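Local coordinates for Na-translocating NADH-quinone reductase subunit C NqrC (Shewanella oneidensis, PDB 4XHF), which carries a covalently attached flavin mononucleotide on its FMN-binding domain and serves as the C subunit of a larger multisubunit enzyme complex, at residues A[44-48]-A[49-53]; A[149-152]-A[153-157]; A[215-218]-A[219-222]. One frame throughout, in Å; residues are numbered along the deposited sequence.

Contact 1 of 3, residues A[44-48]-A[49-53]; sequences YVLMA and ADVNL
L46 and V51 meet where helix 29-48 ends in a Schellman motif, and they make the apolar contact that this kind of cap brings together, between a side chain in the last helical turn and one just beyond the turn. D50 takes the positive phi (61°) that reverses the chain. The reversal returns V51 N to L46 O at 2.9 Å in an almost straight bond (171° at the hydrogen), while the inner bond, D50 N to M47 O at 3.3 Å, is weak. CG of L46 lies beside its backbone N; CD1 continues the chain outward, and the other branch, CD2, turns to the flank of V51 and stops 3.9 Å from V51 CB, the two side chains passing at a slant. L53 approaches the helix along a second line. Its CD1 branch points back at the helix and lodges against the inner parts of two side chains, 3.6 Å from L46 CB and 4.0 Å from M47 CG, so that L46 is touched by V51 at its branched end and by L53 at its root. M47 starts out beside its own backbone N as well and lies at the exposed edge of the group. On the buried side, A49 packs on V122 and V133 of the β-sheet, and V51 rests on V122 and on I62 of helix 58-66. A helical bond from A49 N to V45 O, 3.0 Å, precedes the two bonds of the cap, and A49 CB lies 3.4 Å from that same V45 O.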
loop_
_atom_site.group_PDB
_atom_site.type_symbol
_atom_site.label_atom_id
_atom_site.label_comp_id
_atom_site.label_asym_id
_atom_site.label_seq_id
_atom_site.Cartn_x
_atom_site.Cartn_y
_atom_site.Cartn_z
ATOM N N TYR A 44 1.007 -0.494 11.053
ATOM C CA TYR A 44 1.290 -0.034 9.694
ATOM C C TYR A 44 0.079 0.660 9.079
ATOM O O TYR A 44 0.194 1.742 8.504
ATOM C CB TYR A 44 1.706 -1.202 8.792
ATOM C CG TYR A 44 3.012 -1.877 9.154
ATOM C CD1 TYR A 44 4.045 -1.175 9.761
ATOM C CD2 TYR A 44 3.212 -3.223 8.877
ATOM C CE1 TYR A 44 5.239 -1.799 10.085
ATOM C CE2 TYR A 44 4.399 -3.853 9.197
ATOM C CZ TYR A 44 5.408 -3.138 9.800
ATOM O OH TYR A 44 6.590 -3.768 10.118
ATOM N N VAL A 45 -1.080 0.024 9.208
ATOM C CA VAL A 45 -2.310 0.518 8.600
ATOM C C VAL A 45 -2.715 1.854 9.208
ATOM O O VAL A 45 -3.058 2.789 8.488
ATOM C CB VAL A 45 -3.457 -0.511 8.758
ATOM C CG1 VAL A 45 -4.805 0.081 8.351
ATOM C CG2 VAL A 45 -3.160 -1.749 7.932
ATOM N N LEU A 46 -2.663 1.948 10.532
ATOM C CA LEU A 46 -3.035 3.183 11.214
ATOM C C LEU A 46 -2.045 4.295 10.890
ATOM O O LEU A 46 -2.435 5.446 10.700
ATOM C CB LEU A 46 -3.111 2.968 12.727
ATOM C CG LEU A 46 -4.230 2.054 13.231
ATOM C CD1 LEU A 46 -4.085 1.837 14.728
ATOM C CD2 LEU A 46 -5.610 2.617 12.904
ATOM N N MET A 47 -0.764 3.947 10.818
ATOM C CA MET A 47 0.270 4.919 10.491
ATOM C C MET A 47 0.066 5.473 9.087
ATOM O O MET A 47 0.222 6.672 8.851
ATOM C CB MET A 47 1.659 4.290 10.613
ATOM C CG MET A 47 2.156 4.181 12.048
ATOM S SD MET A 47 3.763 3.381 12.249
ATOM C CE MET A 47 4.306 3.160 10.553
ATOM N N ALA A 48 -0.288 4.595 8.157
ATOM C CA ALA A 48 -0.535 5.006 6.781
ATOM C C ALA A 48 -1.776 5.889 6.693
ATOM O O ALA A 48 -1.805 6.862 5.942
ATOM C CB ALA A 48 -0.686 3.789 5.890
ATOM N N ALA A 49 -2.795 5.550 7.476
ATOM C CA ALA A 49 -4.064 6.273 7.454
ATOM C C ALA A 49 -4.013 7.556 8.280
ATOM O O ALA A 49 -4.991 8.301 8.338
ATOM C CB ALA A 49 -5.176 5.374 7.958
ATOM N N ASP A 50 -2.873 7.802 8.918
ATOM C CA ASP A 50 -2.680 8.995 9.738
ATOM C C ASP A 50 -3.676 9.025 10.900
ATOM O O ASP A 50 -4.267 10.061 11.204
ATOM C CB ASP A 50 -2.806 10.259 8.881
ATOM C CG ASP A 50 -2.304 11.507 9.590
ATOM O OD1 ASP A 50 -1.599 11.378 10.615
ATOM O OD2 ASP A 50 -2.614 12.619 9.115
ATOM N N VAL A 51 -3.855 7.869 11.535
ATOM C CA VAL A 51 -4.653 7.757 12.752
ATOM C C VAL A 51 -3.716 7.619 13.951
ATOM O O VAL A 51 -2.732 6.881 13.894
ATOM C CB VAL A 51 -5.612 6.548 12.691
ATOM C CG1 VAL A 51 -6.489 6.487 13.930
ATOM C CG2 VAL A 51 -6.471 6.625 11.443
ATOM N N ASN A 52 -4.013 8.335 15.031
ATOM C CA ASN A 52 -3.197 8.257 16.238
ATOM C C ASN A 52 -3.254 6.853 16.838
ATOM O O ASN A 52 -4.336 6.308 17.052
ATOM C CB ASN A 52 -3.654 9.295 17.266
ATOM C CG ASN A 52 -2.661 9.474 18.400
ATOM O OD1 ASN A 52 -2.627 8.685 19.343
ATOM N ND2 ASN A 52 -1.848 10.521 18.313
ATOM N N LEU A 53 -2.087 6.268 17.096
ATOM C CA LEU A 53 -2.002 4.902 17.613
ATOM C C LEU A 53 -2.311 4.824 19.104
ATOM O O LEU A 53 -2.448 3.734 19.659
ATOM C CB LEU A 53 -0.609 4.322 17.356
ATOM C CG LEU A 53 -0.392 3.597 16.026
ATOM C CD1 LEU A 53 -0.637 4.524 14.855
ATOM C CD2 LEU A 53 1.013 3.022 15.960
#

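Contact 2 of 3, residues A[149-152]-A[153-157]; sequences VAVE and PDFNT
A β-hairpin joins strands 144-151 and 158-165, and its loop is closed by E152 and T157 and shaped by a type I turn from E152 to F155. E152 N bonds to T157 O at 2.8 Å, and E152 O receives F155 N at 2.6 Å. Inside the loop D154 does the organising as an Asx turn. With its CG held between the backbone N and the carbonyl carbon (chi1 62°), OD1 accepts N156 N at 2.8 Å and T157 N at 3.0 Å, both from one face of the carboxylate, while OD2 uses its syn lone pair for T157 OG1. Three bonds thus fix the rotation of the carboxylate; T157 OG1 has a further partner in Q189 NE2. E152 reaches out extended, and its CD lies against the T157 methyl CG2 at 3.5 Å. Its OE1 stands only 4.3 Å from D154 OD2, a like-charge proximity that the three donors on D154 probably offset, and E152 also touches K159. Within the turn, P153 O sits over the centre of the F155 ring, 3.4 Å above its plane, and V151 CG2 meets the ring's edge, 4.2 Å from CD1. F155 also stacks with F244 of helix 241-249, where it touches L247 and K248 as well, and it reaches V132 of strand 129-139, so this residue joins the hairpin end to both.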
loop_
_atom_site.group_PDB
_atom_site.type_symbol
_atom_site.label_atom_id
_atom_site.label_comp_id
_atom_site.label_asym_id
_atom_site.label_seq_id
_atom_site.Cartn_x
_atom_site.Cartn_y
_atom_site.Cartn_z
ATOM N N VAL A 149 -0.205 1.905 1.037
ATOM C CA VAL A 149 -0.587 3.265 0.667
ATOM C C VAL A 149 -2.020 3.550 1.095
ATOM O O VAL A 149 -2.945 2.825 0.726
ATOM C CB VAL A 149 -0.471 3.504 -0.849
ATOM C CG1 VAL A 149 -0.859 4.937 -1.202
ATOM C CG2 VAL A 149 0.932 3.211 -1.323
ATOM N N ALA A 150 -2.191 4.612 1.876
ATOM C CA ALA A 150 -3.511 5.085 2.269
ATOM C C ALA A 150 -3.945 6.184 1.313
ATOM O O ALA A 150 -3.222 7.159 1.119
ATOM C CB ALA A 150 -3.494 5.595 3.698
ATOM N N VAL A 151 -5.120 6.018 0.713
ATOM C CA VAL A 151 -5.648 7.002 -0.223
ATOM C C VAL A 151 -6.952 7.579 0.317
ATOM O O VAL A 151 -7.730 6.875 0.957
ATOM C CB VAL A 151 -5.880 6.386 -1.625
ATOM C CG1 VAL A 151 -4.560 5.947 -2.234
ATOM C CG2 VAL A 151 -6.844 5.210 -1.559
ATOM N N GLU A 152 -7.174 8.865 0.070
ATOM C CA GLU A 152 -8.401 9.527 0.496
ATOM C C GLU A 152 -9.581 9.018 -0.335
ATOM O O GLU A 152 -9.377 8.385 -1.372
ATOM C CB GLU A 152 -8.261 11.047 0.367
ATOM C CG GLU A 152 -7.136 11.643 1.208
ATOM C CD GLU A 152 -7.157 13.163 1.232
ATOM O OE1 GLU A 152 -7.974 13.761 0.503
ATOM O OE2 GLU A 152 -6.358 13.758 1.985
ATOM N N PRO A 153 -10.819 9.284 0.120
ATOM C CA PRO A 153 -12.026 8.792 -0.558
ATOM C C PRO A 153 -12.190 9.253 -2.009
ATOM O O PRO A 153 -13.083 8.745 -2.687
ATOM C CB PRO A 153 -13.159 9.350 0.310
ATOM C CG PRO A 153 -12.559 9.503 1.650
ATOM C CD PRO A 153 -11.158 9.959 1.385
ATOM N N ASP A 154 -11.371 10.194 -2.474
ATOM C CA ASP A 154 -11.357 10.530 -3.897
ATOM C C ASP A 154 -10.536 9.488 -4.658
ATOM O O ASP A 154 -10.535 9.458 -5.889
ATOM C CB ASP A 154 -10.806 11.946 -4.140
ATOM C CG ASP A 154 -9.363 12.123 -3.680
ATOM O OD1 ASP A 154 -8.693 11.125 -3.337
ATOM O OD2 ASP A 154 -8.889 13.281 -3.672
ATOM N N PHE A 155 -9.840 8.642 -3.900
ATOM C CA PHE A 155 -9.043 7.550 -4.451
ATOM C C PHE A 155 -7.965 8.088 -5.386
ATOM O O PHE A 155 -7.668 7.502 -6.429
ATOM C CB PHE A 155 -9.947 6.546 -5.167
ATOM C CG PHE A 155 -11.028 5.984 -4.289
ATOM C CD1 PHE A 155 -10.725 5.477 -3.036
ATOM C CD2 PHE A 155 -12.348 5.987 -4.703
ATOM C CE1 PHE A 155 -11.715 4.968 -2.221
ATOM C CE2 PHE A 155 -13.343 5.479 -3.890
ATOM C CZ PHE A 155 -13.026 4.971 -2.647
ATOM N N ASN A 156 -7.381 9.211 -4.985
ATOM C CA ASN A 156 -6.335 9.871 -5.753
ATOM C C ASN A 156 -5.302 10.492 -4.818
ATOM O O ASN A 156 -4.102 10.255 -4.954
ATOM C CB ASN A 156 -6.940 10.939 -6.666
ATOM C CG ASN A 156 -5.940 11.506 -7.650
ATOM O OD1 ASN A 156 -4.879 10.927 -7.880
ATOM N ND2 ASN A 156 -6.280 12.641 -8.247
ATOM N N THR A 157 -5.780 11.276 -3.856
ATOM C CA THR A 157 -4.905 11.939 -2.897
ATOM C C THR A 157 -4.356 10.937 -1.884
ATOM O O THR A 157 -5.111 10.202 -1.246
ATOM C CB THR A 157 -5.646 13.072 -2.153
ATOM O OG1 THR A 157 -6.195 13.991 -3.104
ATOM C CG2 THR A 157 -4.705 13.823 -1.220
#

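Contact 3 of 3, residues A[215-218]-A[219-222]; sequences DAVS and GATM. With FMN (flavin mononucleotide), chain E.
V217 meets A220 at the close of a short run that leaves strand 213-215. At its start D215 is tied to the neighbouring loop and helix, OD1 taking V206 N and its carbonyl oxygen taking W181 NE1, and A216 pairs through its backbone with V202. V217 then opens a type II turn: its O accepts A220 N at 2.8 Å, and its CG1 branch, turned anti to the backbone N, comes within 4.3 Å of A220 CB. A water spans the same turn, accepting from V217 N and donating to A220 O at 2.7 Å. S218 follows at the exposed corner, its OG 3.8 Å from O2P of the flavin mononucleotide. The S218-G219 peptide is flipped, as in a type II turn, which turns G219 N-H toward that same O2P at 3.3 Å, almost in line; G219 follows with the positive phi (88°) of the turn's third residue. A220 occupies the N-cap position before helix 221-234. T221 carries the attachment itself, OG1 being bound to the phosphorus at 1.6 Å in a phosphoester. Since OG1 stands beside its own backbone N (chi1 -55°), the phosphate lies at the N-terminal end of the helix, where T221 N bonds to O5' at 2.9 Å; M222 N bonds to O4' of the ribityl chain at 3.2 Å. The N-terminal end of the helix would probably help to offset the phosphate charge. Residues 215-221, DAVSGAT, fit the flavinylation motif Dxx(S/T)GAT, in which the closing threonine carries flavin mononucleotide through a phosphoester link.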
loop_
_atom_site.group_PDB
_atom_site.type_symbol
_atom_site.label_atom_id
_atom_site.label_comp_id
_atom_site.label_asym_id
_atom_site.label_seq_id
_atom_site.Cartn_x
_atom_site.Cartn_y
_atom_site.Cartn_z
ATOM N N ASP A 215 10.445 13.666 -4.069
ATOM C CA ASP A 215 11.893 13.813 -4.118
ATOM C C ASP A 215 12.589 12.468 -4.275
ATOM O O ASP A 215 12.415 11.565 -3.457
ATOM C CB ASP A 215 12.412 14.506 -2.856
ATOM C CG ASP A 215 12.053 15.976 -2.808
ATOM O OD1 ASP A 215 12.722 16.772 -3.499
ATOM O OD2 ASP A 215 11.115 16.336 -2.068
ATOM N N ALA A 216 13.369 12.340 -5.342
ATOM C CA ALA A 216 14.259 11.203 -5.496
ATOM C C ALA A 216 15.415 11.355 -4.520
ATOM O O ALA A 216 15.835 12.472 -4.221
ATOM C CB ALA A 216 14.769 11.110 -6.922
ATOM N N VAL A 217 15.917 10.236 -4.015
ATOM C CA VAL A 217 17.090 10.249 -3.153
ATOM C C VAL A 217 18.332 10.056 -4.014
ATOM O O VAL A 217 18.620 8.945 -4.459
ATOM C CB VAL A 217 17.003 9.160 -2.073
ATOM C CG1 VAL A 217 18.271 9.125 -1.234
ATOM C CG2 VAL A 217 15.795 9.408 -1.191
ATOM N N SER A 218 19.055 11.147 -4.251
ATOM C CA SER A 218 20.213 11.132 -5.141
ATOM C C SER A 218 21.198 10.046 -4.723
ATOM O O SER A 218 21.444 9.845 -3.533
ATOM C CB SER A 218 20.899 12.501 -5.151
ATOM O OG SER A 218 21.730 12.652 -6.289
ATOM N N GLY A 219 21.740 9.338 -5.709
ATOM C CA GLY A 219 22.618 8.210 -5.456
ATOM C C GLY A 219 21.843 6.914 -5.299
ATOM O O GLY A 219 22.429 5.832 -5.267
ATOM N N ALA A 220 20.520 7.031 -5.200
ATOM C CA ALA A 220 19.642 5.875 -5.052
ATOM C C ALA A 220 18.375 6.058 -5.883
ATOM O O ALA A 220 17.261 5.918 -5.378
ATOM C CB ALA A 220 19.289 5.665 -3.592
ATOM N N THR A 221 18.557 6.368 -7.161
ATOM C CA THR A 221 17.439 6.674 -8.044
ATOM C C THR A 221 16.702 5.415 -8.494
ATOM O O THR A 221 15.481 5.425 -8.646
ATOM C CB THR A 221 17.922 7.451 -9.283
ATOM O OG1 THR A 221 18.636 8.620 -8.864
ATOM C CG2 THR A 221 16.749 7.871 -10.158
ATOM N N MET A 222 17.443 4.331 -8.700
ATOM C CA MET A 222 16.868 3.108 -9.250
ATOM C C MET A 222 15.865 2.476 -8.288
ATOM O O MET A 222 14.853 1.921 -8.713
ATOM C CB MET A 222 17.975 2.109 -9.589
ATOM C CG MET A 222 18.846 2.534 -10.764
ATOM S SD MET A 222 17.934 2.654 -12.319
ATOM C CE MET A 222 17.539 0.933 -12.622
HETATM N N1 FMN E . 21.018 2.579 -6.347
HETATM C C2 FMN E . 19.644 2.342 -5.940
HETATM O O2 FMN E . 18.784 3.012 -6.345
HETATM N N3 FMN E . 19.347 1.248 -5.008
HETATM C C4 FMN E . 20.388 0.429 -4.525
HETATM O O4 FMN E . 20.147 -0.451 -3.781
HETATM C C4A FMN E . 21.811 0.668 -4.959
HETATM N N5 FMN E . 22.862 -0.153 -4.484
HETATM C C5A FMN E . 24.227 0.106 -4.923
HETATM C C6 FMN E . 25.262 -0.713 -4.445
HETATM C C7 FMN E . 26.553 -0.560 -4.891
HETATM C C7M FMN E . 27.619 -1.510 -4.393
HETATM C C8 FMN E . 26.858 0.477 -5.777
HETATM C C8M FMN E . 28.251 0.584 -6.464
HETATM C C9 FMN E . 25.821 1.374 -6.209
HETATM C C9A FMN E . 24.492 1.170 -5.818
HETATM N N10 FMN E . 23.404 2.008 -6.306
HETATM C C10 FMN E . 22.061 1.739 -5.852
HETATM C "C1'" FMN E . 23.642 3.161 -7.254
HETATM C "C2'" FMN E . 23.038 2.901 -8.623
HETATM O "O2'" FMN E . 23.912 2.087 -9.348
HETATM C "C3'" FMN E . 22.845 4.211 -9.385
HETATM O "O3'" FMN E . 24.079 4.863 -9.465
HETATM C "C4'" FMN E . 21.806 5.119 -8.693
HETATM O "O4'" FMN E . 20.607 4.420 -8.507
HETATM C "C5'" FMN E . 21.510 6.365 -9.531
HETATM O "O5'" FMN E . 20.873 7.299 -8.691
HETATM P P FMN E . 20.195 8.596 -9.336
HETATM O O1P FMN E . 20.272 8.531 -10.932
HETATM O O2P FMN E . 20.931 9.915 -8.814
HETATM O O HOH W 1 15.172 7.621 -5.384
#

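Contacts 1 and 2 are neighbours in the folded chain, their centres about 14 Å apart: the helix end of 44-48 lies on strand 144-151, with A48 O 3.1 Å from A150 CB. The capped helix end thus packs on the antiparallel sheet to which the hairpin's own strands belong. Contact 3 stands apart, at the flavin mononucleotide site. Its centre is about 26 Å from that of contact 1 and about 25 Å from that of contact 2, and its nearest atoms stay about 17 Å and 14 Å away. All three are local turns of the chain held by backbone bonds, contact 2 also by the D154 carboxylate; among them 215-222 is the one that binds the ligand.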